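Local coordinates for biogenic amine-binding protein (Rhodnius prolixus, PDB 4GE1) that is a salivary lipocalin that binds biogenic amines, such as serotonin and norepinephrine, and holds tryptamine in its central pocket in this complex, at residues K92-E105 with T183-Y195. Sequence-based numbering, arbitrary orientation.
Sequences KNVIVEKDGRKIDE and TLQKLLKQSFPNY
Y195 and V94 make the apolar heart of this contact, an example of a C-terminal segment closing over the outside of a lipocalin barrel. CG2 of V94 sits over the middle of one face of the Y195 ring, 3.7 Å from its centroid and only 12° off the normal, a CH-pi contact. The aliphatic part of K102 crosses the phenol end at about a right angle, CG lying 3.5 Å from Y195 OH. Further along, L187 sets its two methyls against the turn and the strand leading into it: CD1 meets V96 CG2, while CD2 lies 3.7 Å from G100 CA. F192 turns its ring edge to the same glycine, its CE1 coming within 3.4 Å of G100 O.

The polar contacts hold the hairpin at two places, part-way along its strands and at its turn. Y195 OH donates to E105 OE2 (2.8 Å), reaching the oxygen from above the carboxylate plane; the other oxygen, OE1, forms a salt bridge with K92 NZ, so two partners hold this carboxylate. At the type I turn from E97 to G100, Q190 NE2 gives a fairly straight bond to D99 O (2.8 Å, 162°), almost within its own amide plane but well above that of the carbonyl. With CG anti to the backbone N (chi1 -173°) and an extended chain, Q190 can reach the turn from just beyond the helix. K186 NZ adds a weak bond to K98 O.

T183 packs its OG1 against K98 CG, and that hydroxyl bonds to D180. Helix 181-189 packs against the turn of the hairpin formed by strands 88-96 and 102-115, while the residues that follow it carry Y195 back along the strands. L187 and F192 also reach strand 55-64, and strand 69-78 supplies I74 to F192 and F76 to the Y195 ring.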
loop_
_atom_site.group_PDB
_atom_site.type_symbol
_atom_site.label_atom_id
_atom_site.label_comp_id
_atom_site.label_asym_id
_atom_site.label_seq_id
_atom_site.Cartn_x
_atom_site.Cartn_y
_atom_site.Cartn_z
ATOM N N LYS A 92 9.643 6.866 -4.017
ATOM C CA LYS A 92 10.435 7.144 -2.834
ATOM C C LYS A 92 9.450 7.111 -1.666
ATOM O O LYS A 92 8.436 7.823 -1.666
ATOM C CB LYS A 92 11.103 8.517 -2.947
ATOM C CG LYS A 92 11.922 8.932 -1.725
ATOM C CD LYS A 92 12.887 7.827 -1.315
ATOM C CE LYS A 92 14.197 8.391 -0.793
ATOM N NZ LYS A 92 14.955 9.072 -1.875
ATOM N N ASN A 93 9.713 6.254 -0.689
ATOM C CA ASN A 93 8.835 6.183 0.469
ATOM C C ASN A 93 9.566 6.671 1.707
ATOM O O ASN A 93 10.684 6.239 2.001
ATOM C CB ASN A 93 8.255 4.778 0.653
ATOM C CG ASN A 93 7.340 4.672 1.877
ATOM O OD1 ASN A 93 7.798 4.393 2.978
ATOM N ND2 ASN A 93 6.048 4.889 1.678
ATOM N N VAL A 94 8.934 7.608 2.402
ATOM C CA VAL A 94 9.538 8.257 3.550
ATOM C C VAL A 94 8.753 7.924 4.812
ATOM O O VAL A 94 7.544 8.155 4.884
ATOM C CB VAL A 94 9.570 9.786 3.353
ATOM C CG1 VAL A 94 10.417 10.450 4.430
ATOM C CG2 VAL A 94 10.107 10.124 1.970
ATOM N N ILE A 95 9.441 7.354 5.796
ATOM C CA ILE A 95 8.832 7.083 7.090
ATOM C C ILE A 95 8.895 8.389 7.864
ATOM O O ILE A 95 9.973 8.966 8.014
ATOM C CB ILE A 95 9.609 6.000 7.866
ATOM C CG1 ILE A 95 9.851 4.766 6.993
ATOM C CG2 ILE A 95 8.899 5.637 9.160
ATOM C CD1 ILE A 95 8.589 4.113 6.490
ATOM N N VAL A 96 7.748 8.862 8.345
ATOM C CA VAL A 96 7.692 10.164 8.998
ATOM C C VAL A 96 6.969 10.164 10.348
ATOM O O VAL A 96 6.149 9.294 10.640
ATOM C CB VAL A 96 7.001 11.197 8.096
ATOM C CG1 VAL A 96 7.712 11.277 6.753
ATOM C CG2 VAL A 96 5.547 10.826 7.905
ATOM N N GLU A 97 7.299 11.159 11.164
ATOM C CA GLU A 97 6.541 11.469 12.368
ATOM C C GLU A 97 5.172 12.020 11.987
ATOM O O GLU A 97 4.930 12.379 10.828
ATOM C CB GLU A 97 7.272 12.524 13.197
ATOM C CG GLU A 97 8.683 12.147 13.621
ATOM C CD GLU A 97 8.696 11.124 14.733
ATOM O OE1 GLU A 97 7.603 10.708 15.176
ATOM O OE2 GLU A 97 9.800 10.735 15.172
ATOM N N LYS A 98 4.289 12.106 12.975
ATOM C CA LYS A 98 2.941 12.616 12.771
ATOM C C LYS A 98 2.956 13.977 12.088
ATOM O O LYS A 98 2.074 14.276 11.285
ATOM C CB LYS A 98 2.215 12.714 14.115
ATOM C CG LYS A 98 0.735 13.033 14.013
ATOM C CD LYS A 98 -0.002 12.622 15.282
ATOM C CE LYS A 98 -0.574 13.826 16.009
ATOM N NZ LYS A 98 -1.422 13.411 17.159
ATOM N N ASP A 99 3.958 14.796 12.408
ATOM C CA ASP A 99 4.051 16.143 11.859
ATOM C C ASP A 99 4.808 16.215 10.526
ATOM O O ASP A 99 5.037 17.308 9.987
ATOM C CB ASP A 99 4.690 17.101 12.875
ATOM C CG ASP A 99 6.187 16.896 13.009
ATOM O OD1 ASP A 99 6.656 15.766 12.767
ATOM O OD2 ASP A 99 6.894 17.863 13.361
ATOM N N GLY A 100 5.201 15.056 10.003
ATOM C CA GLY A 100 5.866 14.985 8.712
ATOM C C GLY A 100 7.387 14.942 8.746
ATOM O O GLY A 100 8.019 14.719 7.712
ATOM N N ARG A 101 7.981 15.163 9.917
ATOM C CA ARG A 101 9.433 15.066 10.060
ATOM C C ARG A 101 9.952 13.697 9.591
ATOM O O ARG A 101 9.420 12.656 9.965
ATOM C CB ARG A 101 9.852 15.308 11.513
ATOM C CG ARG A 101 10.348 16.714 11.816
ATOM C CD ARG A 101 10.458 16.919 13.317
ATOM N NE ARG A 101 9.197 16.588 13.983
ATOM C CZ ARG A 101 9.103 15.906 15.121
ATOM N NH1 ARG A 101 10.199 15.483 15.741
ATOM N NH2 ARG A 101 7.910 15.650 15.644
ATOM N N LYS A 102 10.993 13.704 8.771
ATOM C CA LYS A 102 11.537 12.461 8.235
ATOM C C LYS A 102 12.261 11.632 9.303
ATOM O O LYS A 102 13.149 12.131 9.998
ATOM C CB LYS A 102 12.475 12.748 7.057
ATOM C CG LYS A 102 13.360 11.570 6.654
ATOM C CD LYS A 102 14.821 11.899 6.886
ATOM C CE LYS A 102 15.709 10.660 6.787
ATOM N NZ LYS A 102 17.053 10.906 7.389
ATOM N N ILE A 103 11.860 10.371 9.429
ATOM C CA ILE A 103 12.580 9.398 10.242
ATOM C C ILE A 103 13.582 8.612 9.383
ATOM O O ILE A 103 14.751 8.463 9.753
ATOM C CB ILE A 103 11.605 8.412 10.916
ATOM C CG1 ILE A 103 10.775 9.130 11.983
ATOM C CG2 ILE A 103 12.357 7.243 11.535
ATOM C CD1 ILE A 103 9.803 8.231 12.714
ATOM N N ASP A 104 13.111 8.122 8.234
ATOM C CA ASP A 104 13.920 7.319 7.312
ATOM C C ASP A 104 13.261 7.334 5.936
ATOM O O ASP A 104 12.093 7.741 5.803
ATOM C CB ASP A 104 14.026 5.873 7.815
ATOM C CG ASP A 104 15.145 5.084 7.134
ATOM O OD1 ASP A 104 15.753 5.588 6.164
ATOM O OD2 ASP A 104 15.415 3.945 7.574
ATOM N N GLU A 105 14.009 6.900 4.920
ATOM C CA GLU A 105 13.514 6.867 3.542
ATOM C C GLU A 105 14.054 5.646 2.773
ATOM O O GLU A 105 15.126 5.095 3.094
ATOM C CB GLU A 105 13.882 8.166 2.804
ATOM C CG GLU A 105 15.389 8.481 2.770
ATOM C CD GLU A 105 15.709 9.880 2.221
ATOM O OE1 GLU A 105 16.013 10.003 1.013
ATOM O OE2 GLU A 105 15.690 10.855 3.006
ATOM N N THR A 183 -4.588 12.975 10.429
ATOM C CA THR A 183 -3.184 13.056 10.040
ATOM C C THR A 183 -3.032 12.742 8.560
ATOM O O THR A 183 -2.218 13.354 7.867
ATOM C CB THR A 183 -2.285 12.118 10.875
ATOM O OG1 THR A 183 -2.234 12.590 12.226
ATOM C CG2 THR A 183 -0.871 12.092 10.318
ATOM N N LEU A 184 -3.830 11.798 8.076
ATOM C CA LEU A 184 -3.803 11.440 6.669
ATOM C C LEU A 184 -4.090 12.680 5.818
ATOM O O LEU A 184 -3.328 13.014 4.909
ATOM C CB LEU A 184 -4.829 10.337 6.363
ATOM C CG LEU A 184 -4.544 8.893 6.804
ATOM C CD1 LEU A 184 -5.695 7.998 6.371
ATOM C CD2 LEU A 184 -3.238 8.379 6.209
ATOM N N GLN A 185 -5.196 13.355 6.123
ATOM C CA GLN A 185 -5.608 14.548 5.376
ATOM C C GLN A 185 -4.555 15.661 5.496
ATOM O O GLN A 185 -4.162 16.270 4.508
ATOM C CB GLN A 185 -6.988 15.023 5.862
ATOM C CG GLN A 185 -7.395 16.420 5.396
ATOM C CD GLN A 185 -7.784 16.478 3.922
ATOM O OE1 GLN A 185 -8.069 15.454 3.295
ATOM N NE2 GLN A 185 -7.797 17.686 3.366
ATOM N N LYS A 186 -4.079 15.897 6.714
ATOM C CA LYS A 186 -3.077 16.924 6.952
ATOM C C LYS A 186 -1.762 16.688 6.193
ATOM O O LYS A 186 -1.228 17.603 5.561
ATOM C CB LYS A 186 -2.810 17.029 8.453
ATOM C CG LYS A 186 -1.968 18.214 8.868
ATOM C CD LYS A 186 -1.739 18.187 10.371
ATOM C CE LYS A 186 -0.933 16.957 10.768
ATOM N NZ LYS A 186 0.446 17.005 10.223
ATOM N N LEU A 187 -1.225 15.472 6.260
ATOM C CA LEU A 187 0.049 15.205 5.598
ATOM C C LEU A 187 -0.095 15.248 4.075
ATOM O O LEU A 187 0.818 15.669 3.361
ATOM C CB LEU A 187 0.659 13.876 6.073
ATOM C CG LEU A 187 1.227 13.891 7.499
ATOM C CD1 LEU A 187 1.805 12.549 7.881
ATOM C CD2 LEU A 187 2.281 14.976 7.639
ATOM N N LEU A 188 -1.256 14.835 3.582
ATOM C CA LEU A 188 -1.501 14.853 2.150
ATOM C C LEU A 188 -1.406 16.276 1.596
ATOM O O LEU A 188 -0.914 16.488 0.482
ATOM C CB LEU A 188 -2.869 14.252 1.832
ATOM C CG LEU A 188 -3.163 14.034 0.346
ATOM C CD1 LEU A 188 -2.589 12.705 -0.122
ATOM C CD2 LEU A 188 -4.662 14.085 0.091
ATOM N N LYS A 189 -1.872 17.246 2.373
ATOM C CA LYS A 189 -1.871 18.634 1.919
ATOM C C LYS A 189 -0.560 19.362 2.254
ATOM O O LYS A 189 -0.199 20.340 1.604
ATOM C CB LYS A 189 -3.087 19.387 2.472
ATOM C CG LYS A 189 -3.276 20.772 1.872
ATOM C CD LYS A 189 -4.743 21.169 1.816
ATOM C CE LYS A 189 -5.375 21.189 3.200
ATOM N NZ LYS A 189 -6.789 21.658 3.154
ATOM N N GLN A 190 0.155 18.856 3.254
ATOM C CA GLN A 190 1.433 19.422 3.687
ATOM C C GLN A 190 2.499 19.419 2.590
ATOM O O GLN A 190 2.582 18.480 1.795
ATOM C CB GLN A 190 1.952 18.631 4.888
ATOM C CG GLN A 190 3.182 19.217 5.554
ATOM C CD GLN A 190 3.238 18.867 7.026
ATOM O OE1 GLN A 190 2.238 18.991 7.737
ATOM N NE2 GLN A 190 4.400 18.411 7.490
ATOM N N SER A 191 3.328 20.462 2.562
ATOM C CA SER A 191 4.409 20.540 1.581
ATOM C C SER A 191 5.654 19.768 2.024
ATOM O O SER A 191 6.048 19.837 3.184
ATOM C CB SER A 191 4.786 21.996 1.286
ATOM O OG SER A 191 5.851 22.046 0.349
ATOM N N PHE A 192 6.265 19.039 1.094
ATOM C CA PHE A 192 7.529 18.346 1.352
ATOM C C PHE A 192 8.512 18.654 0.235
ATOM O O PHE A 192 8.704 17.839 -0.666
ATOM C CB PHE A 192 7.319 16.827 1.427
ATOM C CG PHE A 192 6.485 16.382 2.590
ATOM C CD1 PHE A 192 7.083 15.982 3.773
ATOM C CD2 PHE A 192 5.102 16.344 2.497
ATOM C CE1 PHE A 192 6.315 15.562 4.847
ATOM C CE2 PHE A 192 4.330 15.927 3.570
ATOM C CZ PHE A 192 4.938 15.542 4.744
ATOM N N PRO A 193 9.140 19.836 0.285
ATOM C CA PRO A 193 9.988 20.270 -0.833
ATOM C C PRO A 193 11.170 19.343 -1.120
ATOM O O PRO A 193 11.714 19.391 -2.222
ATOM C CB PRO A 193 10.486 21.654 -0.389
ATOM C CG PRO A 193 10.257 21.709 1.087
ATOM C CD PRO A 193 9.070 20.843 1.357
ATOM N N ASN A 194 11.562 18.521 -0.155
ATOM C CA ASN A 194 12.728 17.657 -0.335
ATOM C C ASN A 194 12.436 16.382 -1.121
ATOM O O ASN A 194 13.359 15.676 -1.531
ATOM C CB ASN A 194 13.354 17.310 1.015
ATOM C CG ASN A 194 14.079 18.483 1.636
ATOM O OD1 ASN A 194 14.391 19.466 0.958
ATOM N ND2 ASN A 194 14.359 18.387 2.930
ATOM N N TYR A 195 11.155 16.092 -1.324
ATOM C CA TYR A 195 10.735 14.872 -2.016
ATOM C C TYR A 195 9.784 15.209 -3.158
ATOM O O TYR A 195 9.585 14.411 -4.074
ATOM C CB TYR A 195 10.081 13.890 -1.031
ATOM C CG TYR A 195 10.996 13.549 0.123
ATOM C CD1 TYR A 195 12.019 12.614 -0.028
ATOM C CD2 TYR A 195 10.859 14.181 1.354
ATOM C CE1 TYR A 195 12.874 12.313 1.017
ATOM C CE2 TYR A 195 11.710 13.885 2.408
ATOM C CZ TYR A 195 12.714 12.950 2.235
ATOM O OH TYR A 195 13.560 12.654 3.281
#